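Local coordinates for 3-keto-5-aminohexanoate cleavage enzyme (Ralstonia eutropha, PDB 3C6C), which probably works as a 3-keto-5-aminohexanoate cleavage enzyme, a metal-dependent TIM-barrel protein of the beta-keto acid cleavage family, here carrying nickel, at residues L26-V30 with N282-V286; N37-M43 with L268-Y273; S42-T46 with V69-K73; C54-K59 with S94-I98; H66-R70 with L83-V87. One frame throughout, in Å; residues are numbered along the deposited sequence.

Contact 1: L26-V30 with N282-V286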
# COMPACT_ATOMS: atom_id res chain seq x y z
N LEU A 26 -20.22 -3.73 16.73
CA LEU A 26 -21.14 -3.14 15.72
C LEU A 26 -21.99 -2.08 16.38
O LEU A 26 -22.73 -2.33 17.37
CB LEU A 26 -22.02 -4.21 15.09
CG LEU A 26 -22.99 -3.87 13.90
CD1 LEU A 26 -23.48 -5.16 13.22
CD2 LEU A 26 -24.20 -2.99 14.30
N THR A 27 -21.84 -0.89 15.82
CA THR A 27 -22.63 0.29 16.17
C THR A 27 -23.71 0.53 15.12
O THR A 27 -23.47 0.47 13.91
CB THR A 27 -21.76 1.55 16.29
OG1 THR A 27 -20.79 1.34 17.29
CG2 THR A 27 -22.61 2.81 16.66
N CYS A 28 -24.92 0.74 15.61
CA CYS A 28 -26.03 1.17 14.76
C CYS A 28 -26.37 2.62 15.00
O CYS A 28 -26.75 3.01 16.12
CB CYS A 28 -27.26 0.32 14.95
SG CYS A 28 -28.54 0.60 13.72
N ALA A 29 -26.15 3.40 13.95
CA ALA A 29 -26.41 4.84 13.90
C ALA A 29 -27.84 4.99 13.40
O ALA A 29 -28.11 4.90 12.22
CB ALA A 29 -25.42 5.56 12.96
N VAL A 30 -28.76 5.18 14.35
CA VAL A 30 -30.18 4.91 14.11
C VAL A 30 -30.95 5.98 13.32
O VAL A 30 -31.99 5.67 12.71
CB VAL A 30 -30.95 4.55 15.40
CG1 VAL A 30 -30.45 3.21 15.97
CG2 VAL A 30 -30.87 5.69 16.42
N ASN A 282 -33.43 -0.18 10.64
CA ASN A 282 -32.15 -0.32 11.34
C ASN A 282 -31.88 -1.77 11.64
O ASN A 282 -30.78 -2.26 11.41
CB ASN A 282 -32.08 0.52 12.61
CG ASN A 282 -31.79 1.97 12.32
OD1 ASN A 282 -30.69 2.32 11.88
ND2 ASN A 282 -32.77 2.84 12.58
N GLY A 283 -32.90 -2.49 12.10
CA GLY A 283 -32.76 -3.92 12.39
C GLY A 283 -32.30 -4.73 11.22
O GLY A 283 -31.46 -5.63 11.32
N GLN A 284 -32.84 -4.40 10.06
CA GLN A 284 -32.49 -5.16 8.86
C GLN A 284 -31.01 -4.94 8.49
O GLN A 284 -30.30 -5.83 8.07
CB GLN A 284 -33.41 -4.76 7.70
CG GLN A 284 -34.77 -5.32 7.87
CD GLN A 284 -35.81 -4.70 6.96
OE1 GLN A 284 -35.56 -3.72 6.28
NE2 GLN A 284 -37.01 -5.28 6.99
N LEU A 285 -30.57 -3.72 8.67
CA LEU A 285 -29.17 -3.34 8.36
C LEU A 285 -28.21 -4.05 9.30
O LEU A 285 -27.19 -4.58 8.89
CB LEU A 285 -28.98 -1.82 8.39
CG LEU A 285 -29.72 -1.00 7.33
CD1 LEU A 285 -29.48 0.51 7.57
CD2 LEU A 285 -29.34 -1.44 5.87
N VAL A 286 -28.58 -4.09 10.58
CA VAL A 286 -27.80 -4.80 11.59
C VAL A 286 -27.76 -6.28 11.26
O VAL A 286 -26.72 -6.93 11.35
CB VAL A 286 -28.35 -4.57 13.04
CG1 VAL A 286 -27.63 -5.50 14.02
CG2 VAL A 286 -28.18 -3.08 13.50
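Asn282 reaches across to the residue just past strand 26-29 with its carboxamide and gives the one direct hydrogen bond of this contact, from Asn282 ND2 to Val30 O at 2.9 Å. The bond is nearly straight (159° at the hydrogen) and arrives in the carbonyl plane on a lone pair, with a C=O...N angle of 119°; the acceptor also lies close to the plane of the amide. The other end of that amide, Asn282 OD1, takes the backbone N-H of Leu268, so both ends are engaged and the rotation of the group is fixed. Val30 lies across the amide at about a right angle, its CB 3.8 Å from Asn282 ND2. Two residues earlier, in the strand, Cys28 carries SG anti to the backbone N (chi1 -169°), which swings the sulfur between the two helix residues: Cys28 SG is 3.3 Å from Asn282 OD1 and 3.7 Å from Val286 CG2. The same Val286 methyl serves two strand residues, since Leu26 CD2 approaches Val286 CG2 obliquely at 4.1 Å. Leu26 and Cys28 project toward the helix, whereas Thr27 between them faces the opposite way, the alternation expected of a strand. The strand and helix segments run roughly antiparallel, their axes 9.4 Å apart. Helix 47-60 closes one flank, with Ala57 on Cys28, Ala53 on Asn282, and Glu56 accepting from Gly283 N; strand 264-266 lines another, its Val266 against Val286. Helix 282-295 thus packs over the place where strand 23-29 meets strand 264-266.

Contact 2: N37-M43 with L268-Y273. With NI (nickel (II) ion), chain B; EDO (1,2-ethanediol), chain F.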
# COMPACT_ATOMS: atom_id res chain seq x y z
N ASN A 37 -36.27 12.28 4.69
CA ASN A 37 -36.93 11.90 3.43
C ASN A 37 -38.23 11.17 3.74
O ASN A 37 -38.22 9.99 4.09
CB ASN A 37 -35.99 11.01 2.59
CG ASN A 37 -36.62 10.52 1.33
OD1 ASN A 37 -37.83 10.73 1.09
ND2 ASN A 37 -35.81 9.85 0.49
N PRO A 38 -39.37 11.87 3.64
CA PRO A 38 -40.64 11.33 4.10
C PRO A 38 -41.19 10.16 3.26
O PRO A 38 -42.21 9.56 3.62
CB PRO A 38 -41.60 12.54 4.09
CG PRO A 38 -40.86 13.67 3.60
CD PRO A 38 -39.46 13.28 3.23
N LYS A 39 -40.51 9.83 2.17
CA LYS A 39 -40.83 8.57 1.46
C LYS A 39 -40.44 7.34 2.28
O LYS A 39 -41.01 6.26 2.12
CB LYS A 39 -40.17 8.50 0.10
CG LYS A 39 -40.86 9.40 -0.87
CD LYS A 39 -40.30 9.28 -2.27
CE LYS A 39 -41.16 10.10 -3.23
NZ LYS A 39 -40.83 9.84 -4.67
N HIS A 40 -39.49 7.54 3.18
CA HIS A 40 -39.10 6.46 4.12
C HIS A 40 -40.17 6.34 5.21
O HIS A 40 -40.34 7.23 6.02
CB HIS A 40 -37.73 6.68 4.74
CG HIS A 40 -37.24 5.47 5.49
ND1 HIS A 40 -38.00 4.86 6.47
CD2 HIS A 40 -36.09 4.75 5.40
CE1 HIS A 40 -37.34 3.82 6.95
NE2 HIS A 40 -36.18 3.72 6.31
N PRO A 41 -40.91 5.22 5.24
CA PRO A 41 -42.15 5.19 6.01
C PRO A 41 -42.01 4.94 7.49
O PRO A 41 -43.00 4.93 8.22
CB PRO A 41 -42.91 4.03 5.36
CG PRO A 41 -41.84 3.14 4.85
CD PRO A 41 -40.74 4.02 4.40
N SER A 42 -40.78 4.71 7.93
CA SER A 42 -40.50 4.39 9.34
C SER A 42 -39.27 5.10 9.87
O SER A 42 -38.65 4.67 10.82
CB SER A 42 -40.37 2.88 9.58
OG SER A 42 -39.32 2.31 8.82
N MSE A 43 -38.93 6.23 9.27
CA MSE A 43 -37.78 7.01 9.72
C MSE A 43 -37.96 7.38 11.21
O MSE A 43 -39.02 7.90 11.55
CB MSE A 43 -37.61 8.28 8.90
CG MSE A 43 -36.26 8.90 9.06
SE MSE A 43 -34.84 7.79 8.30
CE MSE A 43 -33.41 8.63 9.07
N LEU A 268 -29.54 3.85 9.61
CA LEU A 268 -30.28 4.80 8.77
C LEU A 268 -29.65 6.20 8.73
O LEU A 268 -29.96 7.00 7.85
CB LEU A 268 -31.75 4.87 9.19
CG LEU A 268 -32.57 3.59 9.02
CD1 LEU A 268 -33.98 3.83 9.56
CD2 LEU A 268 -32.58 3.17 7.56
N GLU A 269 -28.78 6.48 9.71
CA GLU A 269 -28.02 7.73 9.71
C GLU A 269 -27.17 7.83 8.43
O GLU A 269 -26.95 8.91 7.88
CB GLU A 269 -27.11 7.84 10.95
CG GLU A 269 -26.16 9.02 10.89
CD GLU A 269 -25.60 9.39 12.26
OE1 GLU A 269 -26.13 8.94 13.30
OE2 GLU A 269 -24.61 10.13 12.28
N ASP A 270 -26.73 6.67 7.96
CA ASP A 270 -25.71 6.58 6.89
C ASP A 270 -26.23 6.08 5.54
O ASP A 270 -25.61 6.31 4.52
CB ASP A 270 -24.57 5.64 7.31
CG ASP A 270 -23.89 6.07 8.58
OD1 ASP A 270 -23.82 7.30 8.85
OD2 ASP A 270 -23.40 5.16 9.30
N ASN A 271 -27.37 5.40 5.58
CA ASN A 271 -27.94 4.75 4.42
C ASN A 271 -29.39 4.39 4.67
O ASN A 271 -29.68 3.73 5.65
CB ASN A 271 -27.17 3.45 4.12
CG ASN A 271 -27.88 2.57 3.11
OD1 ASN A 271 -28.33 3.05 2.07
ND2 ASN A 271 -27.96 1.30 3.41
N LEU A 272 -30.28 4.82 3.77
CA LEU A 272 -31.70 4.51 3.92
C LEU A 272 -32.18 3.19 3.30
O LEU A 272 -33.31 2.74 3.56
CB LEU A 272 -32.54 5.65 3.33
CG LEU A 272 -32.37 7.05 3.94
CD1 LEU A 272 -33.43 7.98 3.31
CD2 LEU A 272 -32.51 7.06 5.45
N TYR A 273 -31.33 2.57 2.48
CA TYR A 273 -31.76 1.49 1.58
C TYR A 273 -31.19 0.11 1.86
O TYR A 273 -29.99 -0.08 2.06
CB TYR A 273 -31.45 1.87 0.13
CG TYR A 273 -32.15 3.11 -0.33
CD1 TYR A 273 -33.46 3.05 -0.80
CD2 TYR A 273 -31.52 4.34 -0.28
CE1 TYR A 273 -34.11 4.21 -1.22
CE2 TYR A 273 -32.16 5.49 -0.70
CZ TYR A 273 -33.44 5.41 -1.17
OH TYR A 273 -34.05 6.59 -1.56
NI NI B . -23.60 11.01 14.03
C1 EDO F . -39.31 0.38 5.05
O1 EDO F . -40.25 -0.25 4.16
C2 EDO F . -39.34 -0.28 6.41
O2 EDO F . -40.24 0.43 7.27
O HOH W 1 -36.48 8.79 -1.93
O HOH W 2 -23.36 12.50 12.44
O HOH W 3 -22.30 12.27 15.09
O HOH W 4 -21.45 10.30 13.23
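Leu272 sits between two side chains of the loop 37-43 and forks to serve both: Leu272 CD1 lies 4.0 Å from Asn37 CB, and Leu272 CD2 lies 3.8 Å from the selenium (SE) of Met43, a selenomethionine. The Met43 chain crosses Leu272 at about a right angle. A bend at its second torsion (chi2 67°) brings the terminal methyl round to Leu268, where Met43 CE is 4.1 Å from Leu268 CB. Leu268 in turn aims both methyls at the imidazole of His40, crossing it roughly perpendicularly, with Leu268 CD2 3.9 Å from His40 NE2. The ring meets Leu272 differently, by its edge: Leu272 O lies near the ring plane, 3.9 Å from His40 CD2. Two polar bonds fix the ring's rotation. Ser42 N donates to His40 ND1 at 3.1 Å, practically in the ring plane, and His40 NE2 is bonded to Ala280 O. A water accepts from Asn37 ND2 at 2.7 Å and is also hydrogen-bonded to Tyr273 OH. Asn37 OD1 and Asn271 OD1 each receive a backbone N-H two residues on, an Asx turn in each loop. Both loops follow barrel strands, 23-29 and 264-266, at their carboxyl ends, where TIM barrels carry their active sites; accordingly Glu269, directed away from this apolar patch, binds the nickel ion through Glu269 OE2 at 2.2 Å.

Contact 3: S42-T46 with V69-K73. With EDO (1,2-ethanediol), chain F.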
# COMPACT_ATOMS: atom_id res chain seq x y z
N SER A 42 -40.78 4.71 7.93
CA SER A 42 -40.50 4.39 9.34
C SER A 42 -39.27 5.10 9.87
O SER A 42 -38.65 4.67 10.82
CB SER A 42 -40.37 2.88 9.58
OG SER A 42 -39.32 2.31 8.82
N MSE A 43 -38.93 6.23 9.27
CA MSE A 43 -37.78 7.01 9.72
C MSE A 43 -37.96 7.38 11.21
O MSE A 43 -39.02 7.90 11.55
CB MSE A 43 -37.61 8.28 8.90
CG MSE A 43 -36.26 8.90 9.06
SE MSE A 43 -34.84 7.79 8.30
CE MSE A 43 -33.41 8.63 9.07
N PRO A 44 -36.95 7.11 12.09
CA PRO A 44 -37.13 7.51 13.50
C PRO A 44 -36.99 9.01 13.72
O PRO A 44 -35.91 9.59 13.52
CB PRO A 44 -36.00 6.75 14.23
CG PRO A 44 -35.53 5.68 13.27
CD PRO A 44 -35.76 6.25 11.91
N ILE A 45 -38.10 9.62 14.14
CA ILE A 45 -38.14 11.08 14.30
C ILE A 45 -38.29 11.53 15.75
O ILE A 45 -37.54 12.37 16.23
CB ILE A 45 -39.28 11.71 13.49
CG1 ILE A 45 -39.12 11.42 11.97
CG2 ILE A 45 -39.37 13.24 13.74
CD1 ILE A 45 -37.83 11.80 11.38
N THR A 46 -39.31 11.00 16.40
CA THR A 46 -39.60 11.32 17.83
C THR A 46 -38.64 10.58 18.75
O THR A 46 -38.05 9.57 18.34
CB THR A 46 -41.03 10.93 18.25
OG1 THR A 46 -41.17 9.50 18.21
CG2 THR A 46 -42.08 11.61 17.34
N VAL A 69 -30.90 13.31 17.92
CA VAL A 69 -32.32 13.66 18.07
C VAL A 69 -32.73 14.60 16.96
O VAL A 69 -31.89 15.25 16.33
CB VAL A 69 -32.65 14.29 19.47
CG1 VAL A 69 -32.43 13.24 20.56
CG2 VAL A 69 -31.85 15.57 19.73
N ARG A 70 -34.03 14.59 16.68
CA ARG A 70 -34.63 15.40 15.63
C ARG A 70 -35.76 16.25 16.20
O ARG A 70 -36.38 15.90 17.21
CB ARG A 70 -35.16 14.49 14.50
CG ARG A 70 -34.09 13.83 13.65
CD ARG A 70 -34.70 12.89 12.59
NE ARG A 70 -33.64 12.27 11.80
CZ ARG A 70 -33.15 12.76 10.67
NH1 ARG A 70 -33.60 13.92 10.17
NH2 ARG A 70 -32.18 12.12 10.03
N ASP A 71 -36.01 17.37 15.55
CA ASP A 71 -37.18 18.17 15.94
C ASP A 71 -38.43 17.32 15.74
O ASP A 71 -38.71 16.94 14.61
CB ASP A 71 -37.29 19.43 15.08
CG ASP A 71 -38.51 20.28 15.43
OD1 ASP A 71 -39.62 19.73 15.63
OD2 ASP A 71 -38.33 21.49 15.52
N PRO A 72 -39.16 17.02 16.84
CA PRO A 72 -40.12 15.92 16.87
C PRO A 72 -41.24 16.23 15.95
O PRO A 72 -42.02 15.35 15.61
CB PRO A 72 -40.63 15.88 18.31
CG PRO A 72 -39.65 16.65 19.11
CD PRO A 72 -38.95 17.61 18.18
N LYS A 73 -41.29 17.49 15.56
CA LYS A 73 -42.28 17.97 14.63
C LYS A 73 -41.79 17.61 13.27
O LYS A 73 -42.27 16.66 12.63
CB LYS A 73 -42.43 19.50 14.66
CG LYS A 73 -43.34 20.06 15.75
CD LYS A 73 -43.26 21.59 15.78
CE LYS A 73 -43.99 22.17 17.01
NZ LYS A 73 -43.98 23.67 17.05
C1 EDO F . -39.31 0.38 5.05
O1 EDO F . -40.25 -0.25 4.16
C2 EDO F . -39.34 -0.28 6.41
O2 EDO F . -40.24 0.43 7.27
O HOH W 5 -36.27 13.43 18.41
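Ile45 O accepts a hydrogen bond of 2.7 Å from a water molecule, and that water accepts one of 3.1 Å from Arg70 N, so a single bridging water ties the two backbones together. Around this bridge the side chains meet through carbon. Ile45 CD1 presses on the aliphatic part of Arg70, 3.5 Å from Arg70 CD, the two chains crossing obliquely. The other branch of Ile45, CG2, is placed opposite the backbone N (chi1 -60°, measured to CG1), which directs it to the turn beyond the strand, 3.9 Å from Pro72 O. Arg70 extends fully from CG to NE and runs past Pro44, whose O lies 3.6 Å from Arg70 CD. At the far end, Met43 CE approaches Arg70 NH2 at 3.8 Å, the chains crossing at about a right angle. The guanidinium is held by carbonyls of nearby loops: NH1 by Gly75 O and Ala34 O, NH2 by Thr31 O. These bonds give the buried group polar partners outside the two segments. Nearby, Thr46 CG2 rests 4.1 Å from Pro72 O. Thr46 is the N-cap of helix 47-60, its hydroxyl capping that helix, while Pro44 packs on Ile50 and Ala53. Val69 turns instead to helix 81-92, which leaves the end of strand 64-70 set between the start of one barrel helix and the flank of the next.

Contact 4: C54-K59 with S94-I98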
# COMPACT_ATOMS: atom_id res chain seq x y z
N CYS A 54 -33.22 1.98 18.61
CA CYS A 54 -32.05 1.48 19.37
C CYS A 54 -32.30 0.08 19.86
O CYS A 54 -31.43 -0.78 19.83
CB CYS A 54 -31.70 2.40 20.57
SG CYS A 54 -31.17 4.07 20.12
N VAL A 55 -33.52 -0.13 20.36
CA VAL A 55 -33.91 -1.44 20.91
C VAL A 55 -33.97 -2.49 19.80
O VAL A 55 -33.50 -3.61 19.97
CB VAL A 55 -35.24 -1.35 21.71
CG1 VAL A 55 -35.75 -2.76 22.10
CG2 VAL A 55 -35.02 -0.49 22.98
N GLU A 56 -34.53 -2.11 18.68
CA GLU A 56 -34.61 -2.95 17.48
C GLU A 56 -33.21 -3.37 17.01
O GLU A 56 -32.93 -4.54 16.69
CB GLU A 56 -35.33 -2.17 16.37
CG GLU A 56 -35.42 -2.82 14.99
CD GLU A 56 -36.02 -1.86 13.98
OE1 GLU A 56 -37.24 -1.60 14.03
OE2 GLU A 56 -35.29 -1.33 13.15
N ALA A 57 -32.31 -2.40 16.99
CA ALA A 57 -30.91 -2.67 16.63
C ALA A 57 -30.27 -3.65 17.62
O ALA A 57 -29.61 -4.61 17.23
CB ALA A 57 -30.09 -1.37 16.53
N ALA A 58 -30.51 -3.42 18.91
CA ALA A 58 -29.97 -4.28 19.97
C ALA A 58 -30.43 -5.72 19.78
O ALA A 58 -29.67 -6.68 19.85
CB ALA A 58 -30.38 -3.76 21.38
N LYS A 59 -31.73 -5.86 19.53
CA LYS A 59 -32.33 -7.17 19.42
C LYS A 59 -31.78 -7.93 18.21
O LYS A 59 -31.75 -9.16 18.18
CB LYS A 59 -33.86 -7.09 19.37
CG LYS A 59 -34.47 -6.83 20.72
CD LYS A 59 -35.96 -6.62 20.60
CE LYS A 59 -36.65 -6.35 21.94
NZ LYS A 59 -38.10 -6.00 21.72
N SER A 94 -36.16 0.08 28.77
CA SER A 94 -36.78 -0.74 27.74
C SER A 94 -36.77 -2.21 28.06
O SER A 94 -37.51 -3.00 27.47
CB SER A 94 -36.05 -0.58 26.40
OG SER A 94 -34.77 -1.19 26.47
N GLY A 95 -35.85 -2.56 28.92
CA GLY A 95 -35.58 -3.97 29.25
C GLY A 95 -34.53 -4.61 28.35
O GLY A 95 -34.20 -5.77 28.49
N THR A 96 -34.00 -3.79 27.46
CA THR A 96 -32.94 -4.19 26.53
C THR A 96 -31.74 -3.31 26.75
O THR A 96 -31.86 -2.09 26.80
CB THR A 96 -33.41 -4.10 25.06
OG1 THR A 96 -34.47 -5.04 24.83
CG2 THR A 96 -32.26 -4.38 24.09
N ASP A 97 -30.58 -3.95 26.88
CA ASP A 97 -29.29 -3.27 27.05
C ASP A 97 -28.55 -3.11 25.73
O ASP A 97 -28.61 -3.95 24.82
CB ASP A 97 -28.41 -4.02 28.04
CG ASP A 97 -27.06 -3.36 28.27
OD1 ASP A 97 -27.01 -2.15 28.62
OD2 ASP A 97 -26.06 -4.08 28.15
N ILE A 98 -27.90 -1.97 25.66
CA ILE A 98 -27.02 -1.57 24.54
C ILE A 98 -26.16 -0.39 25.03
O ILE A 98 -26.63 0.46 25.82
CB ILE A 98 -27.85 -1.24 23.25
CG1 ILE A 98 -26.93 -1.07 22.03
CG2 ILE A 98 -28.78 -0.02 23.48
CD1 ILE A 98 -27.64 -1.22 20.68
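Cys54 touches Ile98 with its backbone: Cys54 O is 3.9 Å from Ile98 CD1, while the same oxygen keeps its helical bond from Ala58 N. One residue on, Val55 divides its methyls between two loop residues. Its CG1 lies anti to the backbone N (chi1 171°) and meets the Thr96 hydroxyl, Val55 CG1 to Thr96 OG1 being 3.8 Å; the other methyl, Val55 CG2, rests 3.6 Å from Ser94 CB. Glu56 faces away, toward helix 282-295. Ala58 points toward the loop and fits between two side chains, with Ala58 CB 3.4 Å from Thr96 CG2, tighter than ordinary van der Waals contact, and 3.8 Å from Ile98 CD1. Lys59 ends the walk. Its extended chain passes Thr96 at about a right angle and brings Lys59 CE within 3.8 Å of Thr96 OG1, so it is a methylene rather than the ammonium group that touches the loop. The loop has its own brace, an ST turn in which Thr96 N donates to Ser94 OG at 2.9 Å; Ser94 OG is also bonded to Val91 O of helix 81-92. Chemically, then, helix 47-60 meets the loop leading into strand 99-103 by aliphatic carbons set against one another, against hydroxyls and against backbone carbonyls, without a direct hydrogen bond between the two segments; Asp97 pairs with Arg307. The chemistry implies van der Waals packing, tightest at Ala58 CB against Thr96 CG2.

Contact 5: H66-R70 with L83-V87. With NI (nickel (II) ion), chain B.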
# COMPACT_ATOMS: atom_id res chain seq x y z
N HIS A 66 -25.68 4.60 18.22
CA HIS A 66 -25.29 6.00 18.01
C HIS A 66 -26.53 6.83 17.73
O HIS A 66 -27.30 6.58 16.81
CB HIS A 66 -24.24 6.13 16.90
CG HIS A 66 -23.86 7.54 16.59
ND1 HIS A 66 -23.05 8.30 17.41
CD2 HIS A 66 -24.23 8.36 15.57
CE1 HIS A 66 -22.89 9.50 16.87
NE2 HIS A 66 -23.59 9.56 15.75
N ILE A 67 -26.73 7.82 18.60
CA ILE A 67 -27.98 8.56 18.74
C ILE A 67 -27.84 10.06 18.46
O ILE A 67 -26.94 10.75 18.98
CB ILE A 67 -28.51 8.38 20.19
CG1 ILE A 67 -28.92 6.92 20.44
CG2 ILE A 67 -29.65 9.36 20.52
CD1 ILE A 67 -28.91 6.58 21.94
N HIS A 68 -28.71 10.50 17.57
CA HIS A 68 -29.04 11.92 17.36
C HIS A 68 -30.50 12.07 17.75
O HIS A 68 -31.25 11.10 17.86
CB HIS A 68 -28.97 12.33 15.89
CG HIS A 68 -27.58 12.45 15.34
ND1 HIS A 68 -27.08 13.64 14.85
CD2 HIS A 68 -26.63 11.52 15.13
CE1 HIS A 68 -25.85 13.44 14.42
NE2 HIS A 68 -25.55 12.16 14.57
N VAL A 69 -30.90 13.31 17.92
CA VAL A 69 -32.32 13.66 18.07
C VAL A 69 -32.73 14.60 16.96
O VAL A 69 -31.89 15.25 16.33
CB VAL A 69 -32.65 14.29 19.47
CG1 VAL A 69 -32.43 13.24 20.56
CG2 VAL A 69 -31.85 15.57 19.73
N ARG A 70 -34.03 14.59 16.68
CA ARG A 70 -34.63 15.40 15.63
C ARG A 70 -35.76 16.25 16.20
O ARG A 70 -36.38 15.90 17.21
CB ARG A 70 -35.16 14.49 14.50
CG ARG A 70 -34.09 13.83 13.65
CD ARG A 70 -34.70 12.89 12.59
NE ARG A 70 -33.64 12.27 11.80
CZ ARG A 70 -33.15 12.76 10.67
NH1 ARG A 70 -33.60 13.92 10.17
NH2 ARG A 70 -32.18 12.12 10.03
N LEU A 83 -34.70 16.27 24.63
CA LEU A 83 -35.00 15.19 23.70
C LEU A 83 -34.01 14.05 23.89
O LEU A 83 -34.38 12.86 23.90
CB LEU A 83 -34.98 15.68 22.26
CG LEU A 83 -36.03 16.75 21.93
CD1 LEU A 83 -35.90 17.07 20.42
CD2 LEU A 83 -37.46 16.26 22.32
N PHE A 84 -32.74 14.41 24.08
CA PHE A 84 -31.68 13.41 24.32
C PHE A 84 -32.03 12.60 25.59
O PHE A 84 -31.93 11.39 25.62
CB PHE A 84 -30.29 14.02 24.48
CG PHE A 84 -29.56 14.31 23.18
CD1 PHE A 84 -29.03 13.28 22.40
CD2 PHE A 84 -29.40 15.61 22.75
CE1 PHE A 84 -28.35 13.54 21.22
CE2 PHE A 84 -28.70 15.89 21.57
CZ PHE A 84 -28.19 14.83 20.81
N LYS A 85 -32.43 13.33 26.63
CA LYS A 85 -32.76 12.70 27.92
C LYS A 85 -33.92 11.72 27.79
O LYS A 85 -33.92 10.64 28.37
CB LYS A 85 -33.02 13.76 29.01
CG LYS A 85 -33.37 13.19 30.38
CD LYS A 85 -32.19 12.48 31.02
CE LYS A 85 -32.28 12.47 32.55
NZ LYS A 85 -33.50 11.82 33.10
N GLU A 86 -34.90 12.09 27.00
CA GLU A 86 -36.07 11.23 26.79
C GLU A 86 -35.64 9.94 26.08
O GLU A 86 -36.06 8.84 26.44
CB GLU A 86 -37.19 11.92 25.99
CG GLU A 86 -38.41 11.02 25.84
CD GLU A 86 -39.54 11.61 25.04
OE1 GLU A 86 -39.56 12.84 24.85
OE2 GLU A 86 -40.39 10.80 24.58
N VAL A 87 -34.76 10.09 25.09
CA VAL A 87 -34.31 8.90 24.34
C VAL A 87 -33.59 7.94 25.29
O VAL A 87 -33.88 6.76 25.33
CB VAL A 87 -33.39 9.22 23.13
CG1 VAL A 87 -32.74 7.90 22.58
CG2 VAL A 87 -34.20 9.94 22.00
NI NI B . -23.60 11.01 14.03
O HOH W 2 -23.36 12.50 12.44
O HOH W 3 -22.30 12.27 15.09
O HOH W 4 -21.45 10.30 13.23
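Val69 meets Leu83, Phe84 and Val87 in a beta-alpha unit of the TIM barrel, where strand 64-70 is covered by helix 81-92, the next helix in the chain. Starting at its root, Val69 CB lies 3.9 Å from Leu83 CB. The first methyl, CG1, is anti to the carbonyl carbon (chi1 -66°) and enters the helix surface: Val69 CG1 approaches Phe84 N at 3.7 Å and, farther along the helix, Val87 CG2 at 4.0 Å. The second methyl, CG2, sits over a face of the Phe84 ring. It is 3.9 Å from the centroid and 19° off the ring normal, a CH-pi contact, displaced toward the rim on the side of CE2. The edge of the same ring is turned to the strand backbone, with Ile67 O near the ring plane and 3.8 Å from Phe84 CE1. Ile67 takes up the next place along the strand that faces the helix; its side chain and that of Val87 slide past each other in opposite directions, Ile67 CG2 coming to 4.0 Å from Val87 CG1. Strand alternation sorts the residues by task. Ile67 and Val69 face the helix, whereas His66 and His68 turn from it and bind the nickel ion, which Glu269 and three waters complete. Asn33 OD1 is hydrogen-bonded to ND1 of His68 and so helps to orient this ligand from the second shell. Where the strand ends, the Leu83 side chain covers the backbone, Leu83 CD1 resting 3.5 Å from Arg70 O.

All five contacts belong to one TIM barrel, and contacts 2 to 5 are nested along the chain inside the long loop closed by contact 1, which joins the first strand to helix 282-295. Contacts 1 and 5 use the neighbouring parallel strands 23-29 and 64-70, with centres about 16 Å apart. Contacts 3 and 5, about 9 Å apart, share Val69 and Arg70; contacts 2 and 3 share Ser42 and Met43. Contact 4 adjoins contact 1 through helix 47-60 but lies about 20 Å, centre to centre, from contact 2. The metal site spans contacts 2 and 5, so nickel binding unites residues about 200 positions apart in the sequence.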